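Local coordinates for protein Pab-dependent poly(a)-specific ribonuclease subunit PAN2 (Neurospora crassa, PDB 4CZX) that probably acts as catalytic subunit of the PAN deadenylation complex, which shortens mRNA poly(A) tails, and is represented here by its WD40 domain, at residues 21-26 with 48-53; 79-84 with 93-98; 162-167 with 229-234; 222-227 with 243-248; 283-288 with 312-317. All blocks are in the same frame, centred on the assembly; numbering follows the deposited sequence. Where two conformers were deposited one is given.

The five contacts are spread round a seven-bladed WD40 beta-propeller, each tying a loop or turn to a nearby strand or its end. Interactions 1, 2 and 5 come in series along the chain, whereas interactions 3 and 4 alternate in sequence because both use strand 225-230. Their centres lie about 21 Å apart. Interaction 2 stays within one four-stranded blade and interaction 3 joins two neighbouring blades. Interactions 1, 4 and 5 fix the linkers that pass between blades. Interactions 1 and 3 are about 35 Å apart between centres, on opposite sides of the chain's centre. Together the five involve packing within a blade, between blades and along the linkers of the ring.

Interaction 1: 21-26 with 48-53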
# COMPACT_ATOMS: atom_id res chain seq x y z
N ILE A 21 -16.04 -1.89 13.28
CA ILE A 21 -15.36 -1.43 12.07
C ILE A 21 -14.08 -0.64 12.38
O ILE A 21 -13.48 -0.04 11.49
CB ILE A 21 -16.29 -0.56 11.20
CG1 ILE A 21 -16.84 0.61 12.02
CG2 ILE A 21 -17.43 -1.41 10.65
CD1 ILE A 21 -16.40 1.96 11.53
N HIS A 22 -13.67 -0.66 13.64
CA HIS A 22 -12.43 -0.02 14.08
C HIS A 22 -11.27 -1.01 13.95
O HIS A 22 -11.43 -2.18 14.27
CB HIS A 22 -12.57 0.47 15.53
CG HIS A 22 -11.47 1.38 15.98
ND1 HIS A 22 -10.22 0.92 16.33
CD2 HIS A 22 -11.43 2.73 16.13
CE1 HIS A 22 -9.46 1.94 16.68
NE2 HIS A 22 -10.17 3.05 16.57
N PRO A 23 -10.10 -0.53 13.51
CA PRO A 23 -8.96 -1.45 13.34
C PRO A 23 -8.51 -2.16 14.62
O PRO A 23 -7.83 -3.18 14.52
CB PRO A 23 -7.85 -0.54 12.81
CG PRO A 23 -8.29 0.86 13.14
CD PRO A 23 -9.78 0.84 13.08
N ASP A 24 -8.88 -1.63 15.79
CA ASP A 24 -8.45 -2.24 17.05
C ASP A 24 -9.54 -3.08 17.71
O ASP A 24 -9.33 -3.61 18.80
CB ASP A 24 -7.99 -1.16 18.03
CG ASP A 24 -6.78 -0.39 17.53
OD1 ASP A 24 -6.21 -0.77 16.49
OD2 ASP A 24 -6.39 0.59 18.19
N TYR A 25 -10.68 -3.23 17.05
CA TYR A 25 -11.80 -4.00 17.64
C TYR A 25 -11.40 -5.39 18.15
O TYR A 25 -11.78 -5.81 19.26
CB TYR A 25 -12.91 -4.12 16.60
CG TYR A 25 -14.13 -4.87 17.07
CD1 TYR A 25 -14.98 -4.31 18.00
CD2 TYR A 25 -14.43 -6.14 16.56
CE1 TYR A 25 -16.11 -4.98 18.43
CE2 TYR A 25 -15.56 -6.82 16.98
CZ TYR A 25 -16.39 -6.23 17.92
OH TYR A 25 -17.52 -6.88 18.36
N HIS A 26 -10.63 -6.11 17.35
CA HIS A 26 -10.17 -7.48 17.63
C HIS A 26 -9.36 -7.58 18.92
O HIS A 26 -9.22 -8.65 19.51
CB HIS A 26 -9.29 -7.97 16.48
CG HIS A 26 -7.95 -7.30 16.42
ND1 HIS A 26 -7.76 -6.06 15.85
CD2 HIS A 26 -6.74 -7.69 16.90
CE1 HIS A 26 -6.49 -5.72 15.96
NE2 HIS A 26 -5.85 -6.69 16.59
N LYS A 48 -4.72 -1.06 21.61
CA LYS A 48 -3.57 -0.89 20.72
C LYS A 48 -3.16 0.58 20.62
O LYS A 48 -2.37 0.97 19.76
CB LYS A 48 -3.88 -1.44 19.32
CG LYS A 48 -3.97 -2.98 19.27
CD LYS A 48 -4.73 -3.45 18.03
CE LYS A 48 -3.93 -3.23 16.74
NZ LYS A 48 -4.78 -3.10 15.52
N GLY A 49 -3.70 1.40 21.50
CA GLY A 49 -3.25 2.78 21.56
C GLY A 49 -4.00 3.81 20.73
O GLY A 49 -3.52 4.94 20.57
N PHE A 50 -5.17 3.48 20.22
CA PHE A 50 -5.99 4.55 19.62
C PHE A 50 -6.63 5.39 20.73
O PHE A 50 -7.10 4.85 21.74
CB PHE A 50 -7.08 3.98 18.70
CG PHE A 50 -6.99 4.48 17.29
CD1 PHE A 50 -7.50 5.74 16.95
CD2 PHE A 50 -6.40 3.71 16.31
CE1 PHE A 50 -7.41 6.20 15.64
CE2 PHE A 50 -6.31 4.17 15.00
CZ PHE A 50 -6.81 5.41 14.66
N ALA A 51 -6.62 6.70 20.53
CA ALA A 51 -7.34 7.64 21.39
C ALA A 51 -8.52 8.19 20.62
O ALA A 51 -8.35 8.68 19.48
CB ALA A 51 -6.42 8.78 21.83
N GLY A 52 -9.71 8.09 21.20
CA GLY A 52 -10.88 8.74 20.62
C GLY A 52 -11.46 9.76 21.59
O GLY A 52 -11.55 9.48 22.78
N SER A 53 -11.85 10.93 21.09
CA SER A 53 -12.50 11.95 21.91
C SER A 53 -13.94 12.16 21.46
O SER A 53 -14.26 12.07 20.26
CB SER A 53 -11.73 13.28 21.85
OG SER A 53 -11.85 13.89 20.58
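H22, P23 and D24 belong to the linker that leaves strand 10-16 for the next propeller blade, and they meet K48 and F50 at the turn into that blade's strand 50-55. The linker bends through a type I turn from H22 to Y25. The H22 imidazole points its edge at the face of F50, a T-shaped pair with centroids 4.7 Å apart and planes at 83°. A first torsion that sets CG anti to the backbone N (chi1 -168°) swings the ring there, and D24 N, donating to H22 ND1 at 2.9 Å within the ring plane, fixes its rotation. D24 suits its place because both carboxylate oxygens are used. OD1 forms a 2.9 Å salt bridge with K48 NZ, which approaches from above the carboxylate plane, and also meets R66. OD2 is held by T46 OG1. K48 NZ adds a weak hydrogen bond to P23 O (3.2 Å) and a second salt bridge to E70. Glycine suits position 49, whose positive phi would press a side chain against the preceding carbonyl. P23 and F50 also pack against the chain of another protein. The contact joins an inter-blade linker to a turn within a four-stranded WD40 blade.

Interaction 2: 79-84 with 93-98; sequences LFVDKG and VYMAAR
R98 reaches back across its own propeller blade to V81 O, gripping that one carbonyl end-on with two nitrogens. The bond from R98 NH2 to V81 O is 2.9 Å and fairly straight (156°), and R98 NH1 reaches the same oxygen at 3.2 Å. Because V81 O lies almost in the guanidinium plane, both N-H groups can share it. A weak bond from R98 NH1 to D82 O adds to the hold, while NE forms a salt bridge with D36 in the preceding blade. Arginine suits this place: its planar head serves several acceptors at once, on a chain extended from CG to NE. A water accepts from both R98 N and R98 NH1 and donates to K83 O at 3.0 Å, bridging the two segments. These acceptors lie in the turn of the beta-hairpin formed by strands 77-80 and 85-88, where V81 N bonds to G84 O. Residues 93-98 contribute the end of the blade's third strand. There G84 packs its CA 3.4 Å from A96 O in a C-H...O contact, and any side chain at position 84 would run into that oxygen, so glycine is called for. Beside it the long, fully extended M95 thrusts its methyl under the turn, with CE 3.5 Å from V81 CG2 and 3.7 Å from G84 N.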
# COMPACT_ATOMS: atom_id res chain seq x y z
N LEU A 79 -3.71 12.37 30.67
CA LEU A 79 -3.67 13.55 31.54
C LEU A 79 -3.95 14.78 30.69
O LEU A 79 -3.70 14.76 29.48
CB LEU A 79 -2.33 13.72 32.26
CG LEU A 79 -2.00 12.85 33.48
CD1 LEU A 79 -0.61 13.22 33.98
CD2 LEU A 79 -3.04 13.01 34.59
N PHE A 80 -4.46 15.84 31.32
CA PHE A 80 -4.92 17.01 30.60
C PHE A 80 -4.29 18.31 31.09
O PHE A 80 -4.26 18.57 32.30
CB PHE A 80 -6.44 17.12 30.70
CG PHE A 80 -7.14 15.88 30.26
CD1 PHE A 80 -7.33 15.62 28.91
CD2 PHE A 80 -7.57 14.93 31.19
CE1 PHE A 80 -7.95 14.45 28.49
CE2 PHE A 80 -8.19 13.77 30.79
CZ PHE A 80 -8.39 13.53 29.43
N VAL A 81 -3.81 19.11 30.14
CA VAL A 81 -3.32 20.46 30.42
C VAL A 81 -3.88 21.43 29.39
O VAL A 81 -4.57 21.02 28.45
CB VAL A 81 -1.78 20.52 30.40
CG1 VAL A 81 -1.19 19.49 31.40
CG2 VAL A 81 -1.24 20.27 29.02
N ASP A 82 -3.63 22.72 29.57
CA ASP A 82 -4.19 23.72 28.67
C ASP A 82 -3.81 23.48 27.20
O ASP A 82 -4.66 23.55 26.32
CB ASP A 82 -3.75 25.13 29.10
CG ASP A 82 -4.44 25.57 30.38
OD1 ASP A 82 -5.49 24.98 30.73
OD2 ASP A 82 -3.94 26.50 31.04
N LYS A 83 -2.54 23.16 26.94
CA LYS A 83 -2.07 23.04 25.56
C LYS A 83 -2.56 21.78 24.84
O LYS A 83 -2.70 21.76 23.62
CB LYS A 83 -0.54 23.06 25.52
CG LYS A 83 0.09 24.44 25.69
CD LYS A 83 1.50 24.31 26.23
CE LYS A 83 2.40 25.48 25.86
NZ LYS A 83 3.80 25.24 26.34
N GLY A 84 -2.81 20.71 25.60
CA GLY A 84 -3.28 19.49 24.97
C GLY A 84 -3.41 18.32 25.92
O GLY A 84 -3.50 18.49 27.14
N VAL A 93 5.59 8.25 25.99
CA VAL A 93 4.64 9.26 26.42
C VAL A 93 4.45 10.19 25.23
O VAL A 93 5.42 10.56 24.58
CB VAL A 93 5.13 10.04 27.65
CG1 VAL A 93 4.08 11.03 28.13
CG2 VAL A 93 5.52 9.08 28.77
N TYR A 94 3.21 10.54 24.94
CA TYR A 94 2.87 11.33 23.76
C TYR A 94 2.02 12.51 24.17
O TYR A 94 1.16 12.39 25.04
CB TYR A 94 2.12 10.46 22.74
CG TYR A 94 1.77 11.16 21.45
CD1 TYR A 94 2.77 11.59 20.58
CD2 TYR A 94 0.45 11.35 21.07
CE1 TYR A 94 2.47 12.23 19.38
CE2 TYR A 94 0.13 11.98 19.86
CZ TYR A 94 1.14 12.42 19.02
OH TYR A 94 0.83 13.05 17.83
N MET A 95 2.24 13.66 23.53
CA MET A 95 1.39 14.81 23.77
C MET A 95 0.92 15.41 22.46
O MET A 95 1.70 15.61 21.54
CB MET A 95 2.11 15.87 24.59
CG MET A 95 1.19 17.03 24.94
SD MET A 95 1.95 18.25 26.02
CE MET A 95 0.60 19.41 26.15
N ALA A 96 -0.38 15.69 22.37
CA ALA A 96 -0.95 16.26 21.16
C ALA A 96 -2.02 17.25 21.56
O ALA A 96 -2.60 17.15 22.63
CB ALA A 96 -1.52 15.17 20.26
N ALA A 97 -2.29 18.21 20.68
CA ALA A 97 -3.42 19.10 20.87
C ALA A 97 -4.67 18.26 20.73
O ALA A 97 -4.62 17.16 20.18
CB ALA A 97 -3.39 20.25 19.85
N ARG A 98 -5.80 18.78 21.20
CA ARG A 98 -7.05 18.03 21.15
C ARG A 98 -7.53 17.84 19.70
O ARG A 98 -8.32 16.94 19.42
CB ARG A 98 -8.11 18.74 22.00
CG ARG A 98 -7.78 18.66 23.49
CD ARG A 98 -8.55 19.68 24.34
NE ARG A 98 -8.28 19.43 25.76
CZ ARG A 98 -7.25 19.94 26.43
NH1 ARG A 98 -6.40 20.76 25.82
NH2 ARG A 98 -7.07 19.65 27.71
O HOH W 1 -5.54 21.34 22.90

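Interaction 3: 162-167 with 229-234; sequences SRYICA and FDLKNM
L231 is the centre of this contact between neighbouring propeller blades: the hairpin turn after strand 225-230 sets its leucine into the turn that joins strands 156-161 and 165-169. The tight part lies around its two methyls. CD1 comes within 3.3 Å of S162 OG and 4.0 Å of C166 SG, while CD2 meets the edge of the Y164 ring, 3.7 Å from CD2 of that tyrosine. A branched, apolar residue fits because its two arms fill two directions at once. S162 OG has its own partner, T200 OG1, so the methyl does not cost it a hydrogen bond. M234 closes one end of the packing with an oblique Met-aromatic contact, its SD 4.8 Å from the Y164 ring centroid; bends at chi2 and chi3 curl the sulfur toward the tyrosine.

Toward solvent the contact is looser and depends on water. One water links Y164 OH (2.6 Å) with L231 O (3.0 Å). Another accepts from R163 NH1 and, weakly, from the poorly ordered K232. The R163 guanidinium has a face over the base of K232 and is anchored by N202 O and a salt bridge to D203. D230 steadies the K232 turn through an Asx motif, its OD1 accepting from N233 N at 3.0 Å and nearly straight. The chemistry implies a division of labour: around L231 the blades meet mainly through apolar groups, whereas water at the rim mediates the polar meeting, and D203 probably offsets the arginine charge near K232.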
# COMPACT_ATOMS: atom_id res chain seq x y z
N SER A 162 -2.43 15.03 44.56
CA SER A 162 -3.40 15.89 45.21
C SER A 162 -2.63 16.79 46.16
O SER A 162 -2.04 17.78 45.73
CB SER A 162 -4.47 15.09 45.96
OG SER A 162 -3.90 14.09 46.80
N ARG A 163 -2.62 16.42 47.43
CA ARG A 163 -1.76 17.06 48.43
C ARG A 163 -0.35 16.48 48.30
O ARG A 163 0.65 17.19 48.46
CB ARG A 163 -2.31 16.83 49.84
CG ARG A 163 -1.58 17.61 50.92
CD ARG A 163 -2.07 17.27 52.33
NE ARG A 163 -3.51 17.47 52.50
CZ ARG A 163 -4.05 18.48 53.18
NH1 ARG A 163 -3.27 19.40 53.75
NH2 ARG A 163 -5.37 18.58 53.28
N TYR A 164 -0.30 15.19 48.01
CA TYR A 164 0.94 14.44 47.79
C TYR A 164 0.73 13.59 46.56
O TYR A 164 -0.39 13.49 46.06
CB TYR A 164 1.28 13.53 48.98
CG TYR A 164 1.30 14.22 50.33
CD1 TYR A 164 2.31 15.12 50.65
CD2 TYR A 164 0.31 13.99 51.26
CE1 TYR A 164 2.33 15.77 51.87
CE2 TYR A 164 0.32 14.62 52.49
CZ TYR A 164 1.33 15.51 52.79
OH TYR A 164 1.35 16.14 54.01
N ILE A 165 1.79 12.96 46.08
CA ILE A 165 1.65 11.99 45.00
C ILE A 165 1.25 10.66 45.61
O ILE A 165 2.01 10.06 46.36
CB ILE A 165 2.95 11.83 44.18
CG1 ILE A 165 3.27 13.14 43.44
CG2 ILE A 165 2.83 10.68 43.18
CD1 ILE A 165 4.64 13.15 42.78
N CYS A 166 0.03 10.22 45.30
CA CYS A 166 -0.45 8.95 45.83
C CYS A 166 -0.18 7.87 44.81
O CYS A 166 -0.65 7.91 43.67
CB CYS A 166 -1.93 9.02 46.19
SG CYS A 166 -2.30 10.32 47.39
N ALA A 167 0.60 6.88 45.25
CA ALA A 167 1.21 5.93 44.35
C ALA A 167 0.80 4.50 44.70
O ALA A 167 1.27 3.94 45.68
CB ALA A 167 2.72 6.07 44.41
N PHE A 229 -8.21 6.61 53.25
CA PHE A 229 -7.07 7.15 53.98
C PHE A 229 -7.19 8.67 54.13
O PHE A 229 -7.54 9.36 53.18
CB PHE A 229 -5.76 6.79 53.26
CG PHE A 229 -4.52 7.13 54.04
CD1 PHE A 229 -3.98 6.20 54.91
CD2 PHE A 229 -3.89 8.36 53.90
CE1 PHE A 229 -2.84 6.49 55.64
CE2 PHE A 229 -2.76 8.66 54.63
CZ PHE A 229 -2.23 7.71 55.51
N ASP A 230 -6.92 9.15 55.34
CA ASP A 230 -6.98 10.57 55.68
C ASP A 230 -5.67 11.26 55.32
O ASP A 230 -4.67 11.05 55.99
CB ASP A 230 -7.28 10.73 57.18
CG ASP A 230 -7.37 12.19 57.64
OD1 ASP A 230 -7.01 13.13 56.89
OD2 ASP A 230 -7.81 12.38 58.79
N LEU A 231 -5.68 12.07 54.26
CA LEU A 231 -4.46 12.70 53.77
C LEU A 231 -4.05 13.90 54.62
O LEU A 231 -2.87 14.25 54.69
CB LEU A 231 -4.61 13.13 52.31
CG LEU A 231 -3.95 12.27 51.23
CD1 LEU A 231 -3.79 13.06 49.94
CD2 LEU A 231 -2.61 11.70 51.71
N LYS A 232 -5.03 14.52 55.25
CA LYS A 232 -4.79 15.70 56.07
C LYS A 232 -3.99 15.32 57.31
O LYS A 232 -2.98 15.94 57.63
CB LYS A 232 -6.12 16.36 56.44
CG LYS A 232 -6.00 17.75 57.07
CD LYS A 232 -7.35 18.23 57.57
CE LYS A 232 -7.23 19.49 58.41
NZ LYS A 232 -6.70 20.64 57.63
N ASN A 233 -4.45 14.28 58.00
CA ASN A 233 -3.82 13.85 59.23
C ASN A 233 -2.99 12.57 59.08
O ASN A 233 -2.53 12.00 60.08
CB ASN A 233 -4.88 13.66 60.32
CG ASN A 233 -5.79 14.88 60.45
OD1 ASN A 233 -5.39 15.90 61.01
ND2 ASN A 233 -7.01 14.77 59.94
N MET A 234 -2.81 12.12 57.84
CA MET A 234 -1.97 10.97 57.49
C MET A 234 -2.24 9.70 58.29
O MET A 234 -1.32 9.12 58.87
CB MET A 234 -0.49 11.33 57.63
CG MET A 234 -0.03 12.39 56.63
SD MET A 234 -0.06 11.80 54.93
CE MET A 234 1.51 10.94 54.83
O HOH W 2 -4.38 21.59 55.54
O HOH W 3 -0.61 15.90 55.63

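Interaction 4: 222-227 with 243-248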
# COMPACT_ATOMS: atom_id res chain seq x y z
N LEU A 222 -12.82 -8.91 43.87
CA LEU A 222 -12.81 -7.57 44.47
C LEU A 222 -13.34 -7.55 45.92
O LEU A 222 -14.18 -8.37 46.30
CB LEU A 222 -13.63 -6.62 43.62
CG LEU A 222 -12.97 -6.29 42.28
CD1 LEU A 222 -14.01 -5.76 41.30
CD2 LEU A 222 -11.86 -5.26 42.51
N ASP A 223 -12.86 -6.59 46.71
CA ASP A 223 -13.27 -6.46 48.11
C ASP A 223 -14.64 -5.79 48.28
O ASP A 223 -15.02 -4.95 47.47
CB ASP A 223 -12.22 -5.68 48.90
CG ASP A 223 -10.97 -6.49 49.20
OD1 ASP A 223 -11.07 -7.74 49.33
OD2 ASP A 223 -9.88 -5.89 49.31
N PRO A 224 -15.38 -6.16 49.34
CA PRO A 224 -16.71 -5.61 49.62
C PRO A 224 -16.64 -4.25 50.31
O PRO A 224 -17.46 -3.94 51.19
CB PRO A 224 -17.32 -6.66 50.55
CG PRO A 224 -16.14 -7.16 51.31
CD PRO A 224 -15.03 -7.23 50.29
N TYR A 225 -15.66 -3.46 49.92
CA TYR A 225 -15.48 -2.14 50.52
C TYR A 225 -14.52 -1.30 49.70
O TYR A 225 -13.76 -1.81 48.88
CB TYR A 225 -14.94 -2.25 51.95
CG TYR A 225 -13.77 -3.20 52.10
CD1 TYR A 225 -12.50 -2.83 51.68
CD2 TYR A 225 -13.94 -4.45 52.67
CE1 TYR A 225 -11.42 -3.71 51.81
CE2 TYR A 225 -12.87 -5.33 52.81
CZ TYR A 225 -11.61 -4.95 52.38
OH TYR A 225 -10.55 -5.81 52.51
N VAL A 226 -14.59 -0.00 49.95
CA VAL A 226 -13.59 0.94 49.47
C VAL A 226 -12.67 1.27 50.65
O VAL A 226 -13.15 1.57 51.75
CB VAL A 226 -14.23 2.22 48.92
CG1 VAL A 226 -13.18 3.29 48.66
CG2 VAL A 226 -15.01 1.91 47.66
N LYS A 227 -11.36 1.20 50.44
CA LYS A 227 -10.41 1.59 51.48
C LYS A 227 -10.22 3.11 51.49
O LYS A 227 -10.17 3.73 50.44
CB LYS A 227 -9.07 0.89 51.29
CG LYS A 227 -9.07 -0.57 51.74
CD LYS A 227 -9.42 -0.65 53.24
CE LYS A 227 -8.72 -1.82 53.91
NZ LYS A 227 -7.37 -1.42 54.41
N ALA A 243 -21.20 -3.87 49.70
CA ALA A 243 -21.55 -5.28 49.45
C ALA A 243 -21.57 -5.70 47.98
O ALA A 243 -21.23 -6.84 47.67
CB ALA A 243 -22.89 -5.60 50.10
N PRO A 244 -21.98 -4.81 47.05
CA PRO A 244 -21.90 -5.25 45.65
C PRO A 244 -20.49 -5.47 45.11
O PRO A 244 -20.38 -5.83 43.93
CB PRO A 244 -22.58 -4.11 44.88
CG PRO A 244 -23.51 -3.49 45.89
CD PRO A 244 -22.76 -3.56 47.18
N LEU A 245 -19.46 -5.30 45.94
CA LEU A 245 -18.04 -5.42 45.58
C LEU A 245 -17.55 -4.20 44.81
O LEU A 245 -18.01 -3.91 43.71
CB LEU A 245 -17.75 -6.68 44.76
CG LEU A 245 -18.23 -7.95 45.46
CD1 LEU A 245 -17.77 -9.17 44.70
CD2 LEU A 245 -17.73 -7.97 46.92
N ALA A 246 -16.57 -3.51 45.38
CA ALA A 246 -16.15 -2.21 44.85
C ALA A 246 -15.06 -2.35 43.81
O ALA A 246 -13.96 -2.79 44.11
CB ALA A 246 -15.67 -1.31 45.97
N ALA A 247 -15.39 -1.94 42.58
CA ALA A 247 -14.49 -2.07 41.44
C ALA A 247 -13.82 -0.74 41.10
O ALA A 247 -12.64 -0.70 40.77
CB ALA A 247 -15.24 -2.62 40.24
N HIS A 248 -14.60 0.34 41.18
CA HIS A 248 -14.08 1.68 40.87
C HIS A 248 -14.60 2.72 41.83
O HIS A 248 -15.66 2.55 42.46
CB HIS A 248 -14.44 2.07 39.43
CG HIS A 248 -14.04 1.04 38.43
ND1 HIS A 248 -12.75 0.91 37.97
CD2 HIS A 248 -14.76 0.07 37.83
CE1 HIS A 248 -12.68 -0.11 37.14
NE2 HIS A 248 -13.89 -0.64 37.03
O HOH W 4 -12.43 -2.99 46.57
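L222 and L245 lie beside each other but send their branches different ways. L222, with CG anti to the carbonyl carbon (chi1 -70°), places CD1 against A247 CB at 3.5 Å and rests CD2 3.6 Å from A246 O. L245 turns its CD2 instead over the backbone of the other segment, 3.7 Å from P224 CA and close to L222 O. Further along, the A246 methyl points toward the other segment and comes beside V226 CG2 (3.7 Å) and Y225 O; a residue as small as alanine suits so close an approach. A nearly straight backbone bond from A246 N to D223 O (3.0 Å, 165°) holds this pairing. Here the 243-248 linker crosses from strand 235-241 of one WD40 blade to strand 248-251 of the next, alongside residues 222-227, which run into strand 225-230. A247 and H248 both face V262, a classic beta bulge, where the linker enters the new blade. A water lies 2.9 Å from both Y225 O and A246 O, between the two backbones. D223 directs its carboxylate elsewhere, to H191 ND1, and the L222 side chain lies about 5 Å from a bound MES molecule, probably from the crystallisation liquor.

Interaction 5: 283-288 with 312-317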
# COMPACT_ATOMS: atom_id res chain seq x y z
N TYR A 283 -28.67 2.71 39.53
CA TYR A 283 -28.25 1.62 38.68
C TYR A 283 -28.07 2.12 37.26
O TYR A 283 -28.72 3.08 36.84
CB TYR A 283 -29.28 0.48 38.73
CG TYR A 283 -29.50 -0.09 40.12
CD1 TYR A 283 -28.64 -1.05 40.63
CD2 TYR A 283 -30.56 0.34 40.90
CE1 TYR A 283 -28.84 -1.58 41.90
CE2 TYR A 283 -30.76 -0.18 42.16
CZ TYR A 283 -29.90 -1.14 42.66
OH TYR A 283 -30.10 -1.66 43.92
N THR A 284 -27.14 1.49 36.55
CA THR A 284 -26.95 1.75 35.14
C THR A 284 -27.23 0.44 34.42
O THR A 284 -27.41 -0.59 35.08
CB THR A 284 -25.54 2.27 34.83
OG1 THR A 284 -24.57 1.34 35.30
CG2 THR A 284 -25.31 3.61 35.53
N GLN A 285 -27.28 0.45 33.10
CA GLN A 285 -27.62 -0.78 32.38
C GLN A 285 -26.52 -1.19 31.43
O GLN A 285 -26.75 -1.23 30.22
CB GLN A 285 -28.93 -0.63 31.61
CG GLN A 285 -29.95 0.27 32.28
CD GLN A 285 -30.41 -0.26 33.62
OE1 GLN A 285 -30.33 -1.46 33.89
NE2 GLN A 285 -30.89 0.63 34.48
N PRO A 286 -25.32 -1.48 31.95
CA PRO A 286 -24.26 -1.83 31.01
C PRO A 286 -24.56 -3.16 30.32
O PRO A 286 -25.13 -4.06 30.94
CB PRO A 286 -23.02 -1.93 31.90
CG PRO A 286 -23.55 -2.28 33.25
CD PRO A 286 -24.92 -1.68 33.36
N GLN A 287 -24.21 -3.27 29.04
CA GLN A 287 -24.40 -4.52 28.33
C GLN A 287 -23.47 -5.57 28.91
O GLN A 287 -23.86 -6.71 29.14
CB GLN A 287 -24.15 -4.34 26.83
CG GLN A 287 -24.35 -5.62 26.02
CD GLN A 287 -24.05 -5.45 24.54
OE1 GLN A 287 -23.55 -4.42 24.10
NE2 GLN A 287 -24.38 -6.48 23.77
N GLY A 288 -22.22 -5.18 29.17
CA GLY A 288 -21.25 -6.11 29.71
C GLY A 288 -20.82 -5.77 31.12
O GLY A 288 -21.50 -5.05 31.84
N TYR A 312 -20.77 4.59 28.31
CA TYR A 312 -22.02 5.27 28.62
C TYR A 312 -21.75 6.53 29.40
O TYR A 312 -20.82 6.58 30.21
CB TYR A 312 -22.95 4.38 29.44
CG TYR A 312 -23.24 3.02 28.88
CD1 TYR A 312 -22.38 1.95 29.12
CD2 TYR A 312 -24.38 2.78 28.13
CE1 TYR A 312 -22.65 0.69 28.62
CE2 TYR A 312 -24.66 1.52 27.63
CZ TYR A 312 -23.79 0.48 27.88
OH TYR A 312 -24.05 -0.77 27.37
N VAL A 313 -22.58 7.55 29.19
CA VAL A 313 -22.59 8.71 30.07
C VAL A 313 -23.94 8.78 30.75
O VAL A 313 -24.98 8.74 30.09
CB VAL A 313 -22.30 10.02 29.32
CG1 VAL A 313 -22.64 11.24 30.19
CG2 VAL A 313 -20.84 10.07 28.91
N TRP A 314 -23.92 8.88 32.07
CA TRP A 314 -25.12 8.99 32.88
C TRP A 314 -25.10 10.31 33.64
O TRP A 314 -24.03 10.87 33.90
CB TRP A 314 -25.26 7.82 33.85
CG TRP A 314 -25.71 6.52 33.22
CD1 TRP A 314 -24.97 5.69 32.43
CD2 TRP A 314 -27.00 5.91 33.35
NE1 TRP A 314 -25.73 4.61 32.05
CE2 TRP A 314 -26.98 4.72 32.61
CE3 TRP A 314 -28.17 6.26 34.03
CZ2 TRP A 314 -28.08 3.87 32.52
CZ3 TRP A 314 -29.27 5.42 33.94
CH2 TRP A 314 -29.22 4.24 33.19
N GLY A 315 -26.28 10.78 34.02
CA GLY A 315 -26.41 12.03 34.74
C GLY A 315 -27.83 12.53 34.69
O GLY A 315 -28.74 11.80 34.30
N SER A 316 -28.02 13.79 35.10
CA SER A 316 -29.34 14.40 35.08
C SER A 316 -29.79 14.80 33.68
O SER A 316 -28.99 15.25 32.86
CB SER A 316 -29.35 15.64 35.98
OG SER A 316 -30.53 16.39 35.78
N PRO A 317 -31.09 14.62 33.38
CA PRO A 317 -31.67 15.07 32.11
C PRO A 317 -31.61 16.58 31.97
O PRO A 317 -31.77 17.11 30.87
CB PRO A 317 -33.13 14.59 32.20
CG PRO A 317 -33.14 13.54 33.25
CD PRO A 317 -32.06 13.90 34.22
O HOH W 5 -26.01 2.15 30.77
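T284 and W314 are brought face to methyl by their first torsions. In T284 (chi1 57°) OG1 sits between the backbone N and the carbonyl carbon, which leaves CG2 directed at the tryptophan; W314 has CG anti to its carbonyl carbon, laying the indole beneath it. CG2 ends 3.5 Å from the centroid of the five-membered ring and only 6° off its normal, a nearly perpendicular CH-pi contact. Threonine suits the place because its two branches do separate jobs: the methyl takes the ring, and OG1 bonds to G266 O. The indole also stacks with W9. At its edge NE1 donates to a water 2.8 Å away, and the same water accepts from Q285 N at 3.2 Å, tying the loop to the ring's rim. Two residues along the strand, Y312 reaches the loop with its hydroxyl, accepting a hydrogen bond from Q287 N to OH (3.0 Å, 150°). P286 packs its CB 4.2 Å from CE1 of that tyrosine. Strand 310-315 is paired with strand 10-16, from near the N terminus, the closure that joins the two ends of a WD40 propeller, and residues 283-288 link the neighbouring blade to this one. Because Y312 OH accepts from the loop amide and has a weak further bond to D306, its proton is probably directed to that carboxylate, so the hydroxyl would bridge linker and blade.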